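Local structure of arylalkylamine N-Acetyltransferase like 5b (Aedes aegypti, 4FD4) at residues 63-67 with 68-72; 11-14 with 15-18; 49-52 with 53-57. The protein probably transfers acyl groups from acyl-CoA, acetyl-CoA among them, to the amine of arylalkylamines such as serotonin and dopamine, as a member of the GNAT acetyltransferase family. One frame throughout, in Å; residues are numbered along the deposited sequence.

All three contacts are local turns or caps in the first third of the chain, in the order contact 2, contact 3, contact 1. Contact 2 leads from edge strand 7-11 of the seven-stranded mixed sheet into helix 17-28, contact 3 ends helix 46-53, and contact 1 turns the hairpin of strands 61-66 and 71-81. Contact 2 lies between the others: its centre is about 13 Å from that of contact 1 and about 10 Å from that of contact 3, and it touches both, through Phe72 with Glu16 and Val56 with Arg13 and Leu14. Contacts 1 and 3 stay about 7 Å apart at their nearest atoms. They are three connections in the N-terminal part of the GNAT fold.

Contact 1 (63-67 with 68-72); sequences VAEDS and AAKKF
A G1 beta bulge lies at the turn of the hairpin of strands 61-66 and 71-81, with Lys70 and Lys71 both facing Asp66. Asp66 N donates to Lys71 O at 2.7 Å, a nearly straight bond (166° at the hydrogen), whereas the return bond from Lys71 N to Asp66 O is weak. Asp66 O also takes the N-H of Ala69, 2.8 Å from N to O, which approaches from above the carbonyl plane and closes the turn. With CG anti to the backbone N (chi1 -180°), the carboxylate of Asp66 folds over the turn: CG packs on Ala69 CB at 3.6 Å, and OD1 accepts a weak bond from Ala69 N. OD2 is held by Tyr138.

In the sheet of this GNAT fold the hairpin lies between strand 7-11 on one side and strand 126-134 on the other. Glu65 and Phe72 form a non-hydrogen-bonded antiparallel pair whose side chains share one face; Glu65 CB meets the Phe72 ring at its edge, 4.1 Å from CD1. Val63 covers one face of the same ring, CG1 4.0 Å from the centroid and 15° off the normal, and CG2 3.8 Å from CE1. Gln19 and Ile23 of helix 17-28 also pack against Phe72. Glu65 reaches along an extended chain, while Lys70 bends at chi2 and chi3 to cross it; the resulting salt bridge is loose, OE1 to NZ 3.6 Å. The stronger partner of this buried carboxylate is Arg10 of strand 7-11, which bridges to OE2.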
ATOM      1  N   VAL A  63      -6.069  -7.196   9.608  1.00 21.50           N
ATOM      2  CA  VAL A  63      -7.418  -6.703   9.518  1.00 25.25           C
ATOM      3  C   VAL A  63      -7.834  -6.168  10.871  1.00 23.33           C
ATOM      4  O   VAL A  63      -7.344  -6.618  11.931  1.00 22.65           O
ATOM      5  CB  VAL A  63      -8.399  -7.782   9.048  1.00 24.03           C
ATOM      6  CG1 VAL A  63      -8.166  -8.124   7.569  1.00 25.01           C
ATOM      7  CG2 VAL A  63      -8.270  -9.019   9.922  1.00 24.26           C
ATOM      8  N   ALA A  64      -8.700  -5.168  10.801  1.00 24.59           N
ATOM      9  CA  ALA A  64      -9.400  -4.646  11.968  1.00 25.64           C
ATOM     10  C   ALA A  64     -10.839  -5.112  11.790  1.00 24.69           C
ATOM     11  O   ALA A  64     -11.480  -4.853  10.748  1.00 27.93           O
ATOM     12  CB  ALA A  64      -9.325  -3.130  12.005  1.00 24.35           C
ATOM     13  N   GLU A  65     -11.328  -5.809  12.813  1.00 26.21           N
ATOM     14  CA  GLU A  65     -12.590  -6.531  12.766  1.00 30.42           C
ATOM     15  C   GLU A  65     -13.523  -6.038  13.874  1.00 33.92           C
ATOM     16  O   GLU A  65     -13.099  -5.820  15.009  1.00 26.86           O
ATOM     17  CB  GLU A  65     -12.294  -8.021  12.970  1.00 32.19           C
ATOM     18  CG  GLU A  65     -13.481  -8.966  12.984  1.00 41.46           C
ATOM     19  CD  GLU A  65     -13.052 -10.420  13.211  1.00 42.89           C
ATOM     20  OE1 GLU A  65     -13.668 -11.333  12.616  1.00 44.68           O
ATOM     21  OE2 GLU A  65     -12.093 -10.649  13.983  1.00 38.14           O
ATOM     22  N   ASP A  66     -14.791  -5.856  13.530  1.00 32.37           N
ATOM     23  CA  ASP A  66     -15.835  -5.554  14.508  1.00 38.88           C
ATOM     24  C   ASP A  66     -16.448  -6.893  14.913  1.00 42.41           C
ATOM     25  O   ASP A  66     -17.409  -7.354  14.296  1.00 45.06           O
ATOM     26  CB  ASP A  66     -16.889  -4.640  13.872  1.00 39.96           C
ATOM     27  CG  ASP A  66     -18.025  -4.268  14.830  1.00 44.87           C
ATOM     28  OD1 ASP A  66     -18.313  -5.042  15.767  1.00 45.43           O
ATOM     29  OD2 ASP A  66     -18.645  -3.206  14.624  1.00 44.44           O
ATOM     30  N   SER A  67     -15.874  -7.529  15.931  1.00 43.56           N
ATOM     31  CA  SER A  67     -16.280  -8.884  16.306  1.00 47.84           C
ATOM     32  C   SER A  67     -17.768  -8.981  16.642  1.00 51.46           C
ATOM     33  O   SER A  67     -18.397 -10.011  16.399  1.00 51.42           O
ATOM     34  CB  SER A  67     -15.437  -9.402  17.474  1.00 50.00           C
ATOM     35  OG  SER A  67     -15.648  -8.631  18.642  1.00 57.38           O
ATOM     36  N   ALA A  68     -18.324  -7.907  17.196  1.00 50.07           N
ATOM     37  CA  ALA A  68     -19.746  -7.857  17.519  1.00 52.37           C
ATOM     38  C   ALA A  68     -20.622  -7.885  16.262  1.00 54.98           C
ATOM     39  O   ALA A  68     -21.772  -8.317  16.308  1.00 56.96           O
ATOM     40  CB  ALA A  68     -20.055  -6.627  18.356  1.00 51.96           C
ATOM     41  N   ALA A  69     -20.076  -7.414  15.144  1.00 49.40           N
ATOM     42  CA  ALA A  69     -20.802  -7.426  13.879  1.00 46.07           C
ATOM     43  C   ALA A  69     -20.243  -8.473  12.919  1.00 46.98           C
ATOM     44  O   ALA A  69     -20.742  -8.626  11.800  1.00 48.68           O
ATOM     45  CB  ALA A  69     -20.781  -6.050  13.241  1.00 48.04           C
ATOM     46  N   LYS A  70     -19.220  -9.199  13.368  1.00 45.61           N
ATOM     47  CA  LYS A  70     -18.509 -10.165  12.521  1.00 52.47           C
ATOM     48  C   LYS A  70     -18.221  -9.542  11.159  1.00 46.49           C
ATOM     49  O   LYS A  70     -18.706 -10.022  10.133  1.00 52.56           O
ATOM     50  CB  LYS A  70     -19.313 -11.460  12.359  1.00 55.62           C
ATOM     51  CG  LYS A  70     -18.458 -12.721  12.128  1.00 63.23           C
ATOM     52  CD  LYS A  70     -17.688 -12.663  10.804  1.00 60.46           C
ATOM     53  CE  LYS A  70     -16.211 -13.001  10.995  1.00 60.33           C
ATOM     54  NZ  LYS A  70     -15.398 -12.636   9.799  1.00 52.38           N
ATOM     55  N   LYS A  71     -17.415  -8.481  11.162  1.00 45.71           N
ATOM     56  CA  LYS A  71     -17.215  -7.644   9.979  1.00 41.34           C
ATOM     57  C   LYS A  71     -15.833  -6.982   9.975  1.00 35.46           C
ATOM     58  O   LYS A  71     -15.399  -6.438  10.994  1.00 32.56           O
ATOM     59  CB  LYS A  71     -18.304  -6.563   9.951  1.00 43.68           C
ATOM     60  CG  LYS A  71     -18.091  -5.440   8.947  1.00 45.45           C
ATOM     61  CD  LYS A  71     -19.096  -4.311   9.193  1.00 48.92           C
ATOM     62  CE  LYS A  71     -18.981  -3.210   8.144  1.00 49.48           C
ATOM     63  NZ  LYS A  71     -20.002  -2.142   8.363  1.00 45.63           N
ATOM     64  N   PHE A  72     -15.142  -7.020   8.838  1.00 29.99           N
ATOM     65  CA  PHE A  72     -13.892  -6.281   8.719  1.00 28.30           C
ATOM     66  C   PHE A  72     -14.216  -4.788   8.557  1.00 28.10           C
ATOM     67  O   PHE A  72     -15.182  -4.418   7.883  1.00 34.01           O
ATOM     68  CB  PHE A  72     -13.067  -6.769   7.521  1.00 25.35           C
ATOM     69  CG  PHE A  72     -12.466  -8.143   7.696  1.00 31.19           C
ATOM     70  CD1 PHE A  72     -12.409  -8.750   8.948  1.00 31.11           C
ATOM     71  CD2 PHE A  72     -11.940  -8.827   6.597  1.00 26.79           C
ATOM     72  CE1 PHE A  72     -11.856 -10.016   9.097  1.00 29.69           C
ATOM     73  CE2 PHE A  72     -11.385 -10.088   6.743  1.00 26.80           C
ATOM     74  CZ  PHE A  72     -11.341 -10.688   7.987  1.00 27.25           C
TER

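Contact 2 (11-14 with 15-18); sequences VARL and DELE
Arg13 grips Asp15 side-on with two nitrogens, one to each carboxylate oxygen. NE donates to OD1 of Asp15 at 2.9 Å, close to the guanidinium plane, and NH2 of Arg13 donates to OD2 of Asp15 at 3.0 Å from a more tilted position; both oxygens use their syn lone pairs, and the two flat groups are nearly coplanar (27°). The fork closes because Asp15 CG sits between its backbone N and carbonyl carbon and the Arg13 chain bends at chi3, bringing NE and NH2 round to the carboxylate.

Glu16 takes one face of the same guanidinium. Its carboxylate is stacked on it, planes 18° apart, with CD 3.5 Å above the plane and offset toward the rim. Glu16 OE2 stands 3.7 Å from Arg13 NH2, a long salt bridge of charges alone, with no N-H aimed at it. The other oxygen turns back to the chain: OE1 of Glu16 accepts the backbone N-H of Arg13 through its anti lone pair, at 2.9 Å and almost straight (175°).

The stretch joins edge strand 7-11 to helix 17-28, and Glu16 occupies the helix N-cap position. Backbone bonds set the turn beneath the charged groups: Glu16 N donates to Arg13 O at 2.9 Å, and Leu17 N to Leu14 O at 3.0 Å. The side chains of Leu14 and Leu17 make a marginal apolar contact, CD1 to CD1 4.4 Å.

Farther out, Arg10 of the preceding strand forms a salt bridge to Glu16 OE2, giving this buried acid a second positive partner. Ala12 packs on Val61 and Val63 of the adjoining strand, while Leu17 meets Val56.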
ATOM      1  N   VAL A  11      -3.943 -10.841  12.188  1.00 24.70           N
ATOM      2  CA  VAL A  11      -3.545 -11.232  10.844  1.00 19.08           C
ATOM      3  C   VAL A  11      -4.686 -12.024  10.184  1.00 23.88           C
ATOM      4  O   VAL A  11      -5.352 -12.836  10.841  1.00 27.29           O
ATOM      5  CB  VAL A  11      -2.203 -12.026  10.893  1.00 22.65           C
ATOM      6  CG1 VAL A  11      -1.950 -12.771   9.593  1.00 26.40           C
ATOM      7  CG2 VAL A  11      -1.030 -11.069  11.206  1.00 20.59           C
ATOM      8  N   ALA A  12      -4.942 -11.759   8.905  1.00 22.06           N
ATOM      9  CA  ALA A  12      -5.987 -12.485   8.176  1.00 24.61           C
ATOM     10  C   ALA A  12      -5.524 -13.910   7.862  1.00 25.79           C
ATOM     11  O   ALA A  12      -4.366 -14.117   7.512  1.00 27.23           O
ATOM     12  CB  ALA A  12      -6.347 -11.750   6.897  1.00 22.94           C
ATOM     13  N   ARG A  13      -6.424 -14.882   7.991  1.00 24.54           N
ATOM     14  CA  ARG A  13      -6.123 -16.265   7.633  1.00 26.39           C
ATOM     15  C   ARG A  13      -6.392 -16.489   6.146  1.00 26.65           C
ATOM     16  O   ARG A  13      -7.186 -15.764   5.527  1.00 27.95           O
ATOM     17  CB  ARG A  13      -6.994 -17.238   8.434  1.00 27.31           C
ATOM     18  CG  ARG A  13      -6.922 -17.099   9.946  1.00 26.60           C
ATOM     19  CD  ARG A  13      -7.634 -18.277  10.631  1.00 24.40           C
ATOM     20  NE  ARG A  13      -9.014 -18.419  10.172  1.00 24.59           N
ATOM     21  CZ  ARG A  13     -10.034 -17.728  10.675  1.00 28.88           C
ATOM     22  NH1 ARG A  13      -9.823 -16.855  11.650  1.00 27.68           N
ATOM     23  NH2 ARG A  13     -11.260 -17.902  10.199  1.00 29.70           N
ATOM     24  N   LEU A  14      -5.745 -17.499   5.575  1.00 28.03           N
ATOM     25  CA  LEU A  14      -5.957 -17.810   4.164  1.00 29.56           C
ATOM     26  C   LEU A  14      -7.440 -18.074   3.853  1.00 32.66           C
ATOM     27  O   LEU A  14      -7.972 -17.610   2.832  1.00 31.87           O
ATOM     28  CB  LEU A  14      -5.084 -18.987   3.741  1.00 32.05           C
ATOM     29  CG  LEU A  14      -5.159 -19.354   2.258  1.00 37.81           C
ATOM     30  CD1 LEU A  14      -4.813 -18.145   1.402  1.00 35.68           C
ATOM     31  CD2 LEU A  14      -4.231 -20.508   1.952  1.00 39.19           C
ATOM     32  N   ASP A  15      -8.118 -18.781   4.752  1.00 29.10           N
ATOM     33  CA  ASP A  15      -9.526 -19.112   4.531  1.00 29.93           C
ATOM     34  C   ASP A  15     -10.403 -17.853   4.526  1.00 31.72           C
ATOM     35  O   ASP A  15     -11.589 -17.913   4.201  1.00 33.62           O
ATOM     36  CB  ASP A  15     -10.020 -20.144   5.564  1.00 31.36           C
ATOM     37  CG  ASP A  15      -9.933 -19.634   6.996  1.00 31.52           C
ATOM     38  OD1 ASP A  15      -8.921 -19.906   7.683  1.00 34.37           O
ATOM     39  OD2 ASP A  15     -10.880 -18.961   7.447  1.00 29.84           O
ATOM     40  N   GLU A  16      -9.809 -16.705   4.841  1.00 25.87           N
ATOM     41  CA  GLU A  16     -10.562 -15.457   4.884  1.00 30.78           C
ATOM     42  C   GLU A  16     -10.295 -14.576   3.665  1.00 27.27           C
ATOM     43  O   GLU A  16     -10.677 -13.404   3.624  1.00 26.79           O
ATOM     44  CB  GLU A  16     -10.237 -14.696   6.168  1.00 28.15           C
ATOM     45  CG  GLU A  16     -10.616 -15.450   7.426  1.00 28.54           C
ATOM     46  CD  GLU A  16     -10.324 -14.651   8.679  1.00 29.13           C
ATOM     47  OE1 GLU A  16      -9.132 -14.348   8.931  1.00 26.75           O
ATOM     48  OE2 GLU A  16     -11.283 -14.300   9.400  1.00 32.85           O
ATOM     49  N   LEU A  17      -9.626 -15.145   2.673  1.00 31.20           N
ATOM     50  CA  LEU A  17      -9.335 -14.404   1.453  1.00 30.11           C
ATOM     51  C   LEU A  17     -10.558 -13.621   0.933  1.00 30.55           C
ATOM     52  O   LEU A  17     -10.459 -12.428   0.594  1.00 24.35           O
ATOM     53  CB  LEU A  17      -8.804 -15.364   0.388  1.00 28.94           C
ATOM     54  CG  LEU A  17      -8.174 -14.694  -0.831  1.00 36.13           C
ATOM     55  CD1 LEU A  17      -6.652 -14.720  -0.752  1.00 35.15           C
ATOM     56  CD2 LEU A  17      -8.664 -15.388  -2.080  1.00 38.17           C
ATOM     57  N   GLU A  18     -11.724 -14.260   0.890  1.00 31.42           N
ATOM     58  CA  GLU A  18     -12.895 -13.569   0.350  1.00 31.10           C
ATOM     59  C   GLU A  18     -13.293 -12.350   1.183  1.00 29.66           C
ATOM     60  O   GLU A  18     -13.617 -11.286   0.629  1.00 28.34           O
ATOM     61  CB  GLU A  18     -14.080 -14.526   0.129  1.00 33.80           C
ATOM     62  CG  GLU A  18     -13.971 -15.339  -1.165  1.00 41.08           C
ATOM     63  CD  GLU A  18     -13.676 -14.471  -2.390  1.00 43.08           C
ATOM     64  OE1 GLU A  18     -14.380 -13.453  -2.598  1.00 43.28           O
ATOM     65  OE2 GLU A  18     -12.740 -14.810  -3.150  1.00 44.06           O
TER

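Contact 3 (49-52 with 53-57); sequences ERFS and LSFVE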
ATOM      1  N   GLU A  49      -6.148  -6.763  -7.929  1.00 30.80           N
ATOM      2  CA  GLU A  49      -6.707  -7.543  -6.852  1.00 28.09           C
ATOM      3  C   GLU A  49      -5.861  -8.776  -6.522  1.00 28.85           C
ATOM      4  O   GLU A  49      -5.579  -9.072  -5.352  1.00 28.98           O
ATOM      5  CB  GLU A  49      -8.120  -7.964  -7.261  1.00 33.04           C
ATOM      6  CG  GLU A  49      -8.938  -8.581  -6.181  1.00 34.72           C
ATOM      7  CD  GLU A  49     -10.406  -8.631  -6.576  1.00 36.99           C
ATOM      8  OE1 GLU A  49     -11.079  -7.573  -6.540  1.00 36.75           O
ATOM      9  OE2 GLU A  49     -10.864  -9.722  -6.954  1.00 39.06           O
ATOM     10  N   ARG A  50      -5.449  -9.504  -7.550  1.00 24.04           N
ATOM     11  CA  ARG A  50      -4.623 -10.680  -7.336  1.00 25.37           C
ATOM     12  C   ARG A  50      -3.325 -10.328  -6.625  1.00 24.39           C
ATOM     13  O   ARG A  50      -2.865 -11.072  -5.742  1.00 27.15           O
ATOM     14  CB  ARG A  50      -4.307 -11.382  -8.658  1.00 28.62           C
ATOM     15  CG  ARG A  50      -3.557 -12.694  -8.480  1.00 34.92           C
ATOM     16  CD  ARG A  50      -3.431 -13.471  -9.784  1.00 41.45           C
ATOM     17  NE  ARG A  50      -2.739 -12.689 -10.801  1.00 48.55           N
ATOM     18  CZ  ARG A  50      -3.335 -12.145 -11.858  1.00 45.18           C
ATOM     19  NH1 ARG A  50      -4.641 -12.315 -12.047  1.00 47.51           N
ATOM     20  NH2 ARG A  50      -2.623 -11.437 -12.729  1.00 46.51           N
ATOM     21  N   PHE A  51      -2.719  -9.214  -7.026  1.00 25.34           N
ATOM     22  CA  PHE A  51      -1.504  -8.765  -6.350  1.00 22.78           C
ATOM     23  C   PHE A  51      -1.779  -8.561  -4.860  1.00 26.52           C
ATOM     24  O   PHE A  51      -1.076  -9.103  -4.009  1.00 22.80           O
ATOM     25  CB  PHE A  51      -0.993  -7.460  -6.950  1.00 24.56           C
ATOM     26  CG  PHE A  51       0.207  -6.876  -6.214  1.00 25.51           C
ATOM     27  CD1 PHE A  51       0.060  -5.789  -5.364  1.00 26.16           C
ATOM     28  CD2 PHE A  51       1.472  -7.422  -6.381  1.00 34.93           C
ATOM     29  CE1 PHE A  51       1.158  -5.254  -4.683  1.00 29.94           C
ATOM     30  CE2 PHE A  51       2.579  -6.891  -5.712  1.00 31.76           C
ATOM     31  CZ  PHE A  51       2.421  -5.809  -4.863  1.00 27.39           C
ATOM     32  N   SER A  52      -2.802  -7.774  -4.546  1.00 23.47           N
ATOM     33  CA  SER A  52      -3.082  -7.482  -3.147  1.00 24.13           C
ATOM     34  C   SER A  52      -3.396  -8.732  -2.318  1.00 23.10           C
ATOM     35  O   SER A  52      -2.925  -8.870  -1.190  1.00 26.63           O
ATOM     36  CB  SER A  52      -4.198  -6.446  -3.030  1.00 26.68           C
ATOM     37  OG  SER A  52      -3.821  -5.259  -3.700  1.00 32.12           O
ATOM     38  N   LEU A  53      -4.174  -9.654  -2.874  1.00 21.48           N
ATOM     39  CA  LEU A  53      -4.562 -10.837  -2.127  1.00 20.62           C
ATOM     40  C   LEU A  53      -3.427 -11.854  -2.012  1.00 26.40           C
ATOM     41  O   LEU A  53      -3.448 -12.697  -1.119  1.00 26.18           O
ATOM     42  CB  LEU A  53      -5.788 -11.501  -2.751  1.00 24.84           C
ATOM     43  CG  LEU A  53      -7.112 -10.737  -2.693  1.00 28.00           C
ATOM     44  CD1 LEU A  53      -8.184 -11.551  -3.424  1.00 30.82           C
ATOM     45  CD2 LEU A  53      -7.555 -10.462  -1.259  1.00 26.38           C
ATOM     46  N   SER A  54      -2.447 -11.792  -2.912  1.00 22.49           N
ATOM     47  CA  SER A  54      -1.334 -12.731  -2.827  1.00 24.32           C
ATOM     48  C   SER A  54      -0.654 -12.640  -1.451  1.00 27.75           C
ATOM     49  O   SER A  54       0.054 -13.555  -1.053  1.00 24.73           O
ATOM     50  CB  SER A  54      -0.308 -12.495  -3.940  1.00 26.62           C
ATOM     51  OG  SER A  54       0.343 -11.247  -3.763  1.00 28.11           O
ATOM     52  N   PHE A  55      -0.885 -11.559  -0.705  1.00 26.15           N
ATOM     53  CA  PHE A  55      -0.218 -11.416   0.594  1.00 26.00           C
ATOM     54  C   PHE A  55      -0.896 -12.139   1.761  1.00 25.35           C
ATOM     55  O   PHE A  55      -0.261 -12.376   2.796  1.00 24.51           O
ATOM     56  CB  PHE A  55       0.039  -9.939   0.933  1.00 26.03           C
ATOM     57  CG  PHE A  55       0.960  -9.267  -0.027  1.00 25.30           C
ATOM     58  CD1 PHE A  55       0.454  -8.489  -1.062  1.00 24.16           C
ATOM     59  CD2 PHE A  55       2.340  -9.454   0.065  1.00 27.27           C
ATOM     60  CE1 PHE A  55       1.308  -7.878  -1.975  1.00 26.80           C
ATOM     61  CE2 PHE A  55       3.202  -8.857  -0.845  1.00 24.15           C
ATOM     62  CZ  PHE A  55       2.689  -8.060  -1.866  1.00 30.73           C
ATOM     63  N   VAL A  56      -2.164 -12.508   1.606  1.00 26.15           N
ATOM     64  CA  VAL A  56      -2.877 -13.169   2.709  1.00 22.38           C
ATOM     65  C   VAL A  56      -2.163 -14.440   3.146  1.00 25.17           C
ATOM     66  O   VAL A  56      -1.957 -14.661   4.332  1.00 27.12           O
ATOM     67  CB  VAL A  56      -4.326 -13.517   2.340  1.00 24.82           C
ATOM     68  CG1 VAL A  56      -4.962 -14.395   3.430  1.00 22.25           C
ATOM     69  CG2 VAL A  56      -5.142 -12.250   2.131  1.00 20.13           C
ATOM     70  N   GLU A  57      -1.769 -15.269   2.183  1.00 30.40           N
ATOM     71  CA  GLU A  57      -1.087 -16.516   2.509  1.00 27.07           C
ATOM     72  C   GLU A  57       0.249 -16.258   3.210  1.00 27.59           C
ATOM     73  O   GLU A  57       0.716 -17.088   3.993  1.00 26.32           O
ATOM     74  CB  GLU A  57      -0.887 -17.372   1.255  1.00 32.92           C
ATOM     75  CG  GLU A  57       0.152 -16.833   0.279  1.00 35.95           C
ATOM     76  CD  GLU A  57       0.045 -17.475  -1.104  1.00 47.97           C
ATOM     77  OE1 GLU A  57       0.123 -16.738  -2.116  1.00 50.66           O
ATOM     78  OE2 GLU A  57      -0.121 -18.716  -1.176  1.00 50.59           O
TER
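At its C-terminal end, helix 46-53 gives way to a loop leading into strand 61-66, and two phenylalanines four residues apart meet across the change. They form a T-shaped pair: the edge of Phe55 points at the face of Phe51, planes at 86° and centroids 5.2 Å apart. CE1 of Phe55 stands over the Phe51 face toward its rim, 3.7 Å from CZ of Phe51. With CG anti to its carbonyl carbon, beside the backbone N (chi1 -63°), Phe55 swings its ring back along the helix, so that the edge that reaches the Phe51 face also passes close to the carbonyls that end the helix: Ser52 O lies near the ring plane, 3.4 Å from CD1 of Phe55.

Ser54 fastens the same end. Its OG donates to Phe51 O at 2.6 Å, 19° from the carbonyl plane, while its backbone N bonds to Arg50 O at 2.9 Å and more weakly to Phe51 O. Phe51 O is thus gripped twice by one residue, once by the hydroxyl and once by the amide. One residue earlier the regular helical bond is intact, Leu53 N to Glu49 O at 2.9 Å, and the two side chains lie side by side, Leu53 CD1 4.1 Å from Glu49 CG.

Within the GNAT fold this helix end packs between helix 17-28 and the sheet: Leu53 rests on Leu17, Val20 and Arg21, while Phe55 touches Val61. Both aromatic rings meet His130 of strand 126-134, and Phe51 also meets Trp101 and has a glycerol, probably from the crystallisation liquor, about 4 Å from its side chain. The Glu49 carboxylate is held by a salt bridge to Arg21 and a hydrogen bond to His44.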